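PDB 4YE5: peptidoglycan synthetase penicillin-binding protein 3 from Bifidobacterium adolescentis, which probably binds penicillin and probably cross-links peptidoglycan strands during cell-wall synthesis. Local coordinates for residues A[37-42]-A[218-223]. Residues are numbered along the deposited sequence; the frame is centred on the assembly and turned at random.
Sequences DTNGAI and TIDRDV
With chi1 of Asp37 at 89°, its CG sits between the backbone N and the carbonyl carbon, and the carboxylate faces two ways: OD1 back into its own turn, OD2 across to Arg221. One of two direct hydrogen bonds across, from Arg221 N to Asp37 OD2, is 2.9 Å long and nearly straight (162°), using the anti lone pair, and so occupies an amide in the first turn of helix 221-238. Asp37 OD1 accepts from Asn39 N at 2.8 Å and also from Ala41 N, the two donors arriving from opposite faces of the carboxylate plane, which should limit rotation of the group. The second bond across joins the backbones, from Thr38 N to Ile219 O at 2.9 Å. Thr38 has OG1 anti to its N (chi1 -163°), where a water bridges Thr38 OG1, at 2.8 Å, to Thr218 O; the same hydroxyl also bonds Lys431. The methyl Thr38 CG2 packs against both Ile219 O and Asp220 OD2, 3.8 Å from the latter. The other oxygen, Asp220 OD1, caps the helix by accepting from Val223 N at 3.0 Å and, weakly, from Asp222 N. At the outer edge, Ala41 CB lies 4.1 Å from Arg221 CD, alongside a chain that bends at chi3 and whose NH1 is hydrogen-bonded to Asn152 OD1. Both segments extend from neighbouring parallel strands of one mixed sheet, 35-36 and 214-217. The arrangement thus couples two motifs: an Asx turn within the type I beta turn Asp37-Gly40, whose aspartate also binds the start of a helix, and the aspartate N-cap of that helix.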
# COMPACT_ATOMS: atom_id res chain seq x y z
N ASP A 37 -4.83 0.30 10.93
CA ASP A 37 -3.66 -0.56 10.79
C ASP A 37 -4.05 -1.95 11.29
O ASP A 37 -5.20 -2.18 11.72
CB ASP A 37 -2.41 0.01 11.51
CG ASP A 37 -2.28 -0.41 12.99
OD1 ASP A 37 -3.28 -0.78 13.64
OD2 ASP A 37 -1.13 -0.37 13.52
N THR A 38 -3.09 -2.87 11.26
CA THR A 38 -3.31 -4.26 11.61
C THR A 38 -3.92 -4.48 13.01
O THR A 38 -4.57 -5.48 13.24
CB THR A 38 -2.02 -5.09 11.44
OG1 THR A 38 -2.33 -6.48 11.38
CG2 THR A 38 -1.05 -4.82 12.59
N ASN A 39 -3.70 -3.53 13.92
CA ASN A 39 -4.23 -3.65 15.28
C ASN A 39 -5.47 -2.80 15.55
O ASN A 39 -5.89 -2.66 16.69
CB ASN A 39 -3.16 -3.27 16.31
CG ASN A 39 -1.89 -4.07 16.15
OD1 ASN A 39 -0.82 -3.51 15.91
ND2 ASN A 39 -2.00 -5.39 16.24
N GLY A 40 -6.04 -2.21 14.51
CA GLY A 40 -7.27 -1.45 14.69
C GLY A 40 -7.01 0.03 14.93
O GLY A 40 -7.94 0.80 15.11
N ALA A 41 -5.74 0.45 14.94
CA ALA A 41 -5.45 1.86 15.13
C ALA A 41 -5.94 2.62 13.90
O ALA A 41 -5.68 2.23 12.77
CB ALA A 41 -3.94 2.08 15.35
N ILE A 42 -6.69 3.70 14.12
CA ILE A 42 -7.30 4.44 13.02
C ILE A 42 -6.28 5.28 12.26
O ILE A 42 -5.50 6.02 12.86
CB ILE A 42 -8.47 5.31 13.54
CG1 ILE A 42 -9.54 4.40 14.17
CG2 ILE A 42 -9.08 6.15 12.41
CD1 ILE A 42 -10.65 5.13 14.93
N THR A 218 -2.59 -4.84 6.70
CA THR A 218 -1.60 -5.67 7.37
C THR A 218 -0.46 -4.81 7.95
O THR A 218 0.33 -5.29 8.77
CB THR A 218 -0.97 -6.67 6.40
OG1 THR A 218 -0.35 -5.94 5.33
CG2 THR A 218 -2.06 -7.63 5.82
N ILE A 219 -0.38 -3.55 7.51
CA ILE A 219 0.66 -2.64 7.99
C ILE A 219 0.52 -2.43 9.49
O ILE A 219 -0.58 -2.21 10.00
CB ILE A 219 0.56 -1.25 7.31
CG1 ILE A 219 0.71 -1.36 5.79
CG2 ILE A 219 1.59 -0.26 7.91
CD1 ILE A 219 2.15 -1.68 5.32
N ASP A 220 1.64 -2.49 10.20
CA ASP A 220 1.70 -2.17 11.63
C ASP A 220 2.27 -0.77 11.78
O ASP A 220 3.38 -0.50 11.33
CB ASP A 220 2.62 -3.14 12.36
CG ASP A 220 2.66 -2.90 13.86
OD1 ASP A 220 3.38 -1.97 14.29
OD2 ASP A 220 1.97 -3.63 14.62
N ARG A 221 1.52 0.10 12.47
CA ARG A 221 1.84 1.52 12.63
C ARG A 221 3.23 1.69 13.25
O ARG A 221 3.99 2.54 12.82
CB ARG A 221 0.78 2.16 13.54
CG ARG A 221 0.54 3.65 13.39
CD ARG A 221 -0.56 4.15 14.37
NE ARG A 221 -0.18 3.83 15.73
CZ ARG A 221 0.36 4.69 16.59
NH1 ARG A 221 0.54 5.96 16.27
NH2 ARG A 221 0.70 4.27 17.80
N ASP A 222 3.55 0.86 14.24
CA ASP A 222 4.85 0.96 14.93
C ASP A 222 6.02 0.49 14.05
O ASP A 222 7.09 1.11 14.05
CB ASP A 222 4.83 0.18 16.25
CG ASP A 222 3.68 0.62 17.16
OD1 ASP A 222 3.69 1.79 17.63
OD2 ASP A 222 2.74 -0.19 17.39
N VAL A 223 5.83 -0.59 13.30
CA VAL A 223 6.90 -1.01 12.38
C VAL A 223 7.07 0.01 11.24
O VAL A 223 8.18 0.34 10.83
CB VAL A 223 6.63 -2.41 11.79
CG1 VAL A 223 7.73 -2.82 10.81
CG2 VAL A 223 6.48 -3.46 12.94
O HOH W 1 0.00 -7.55 10.20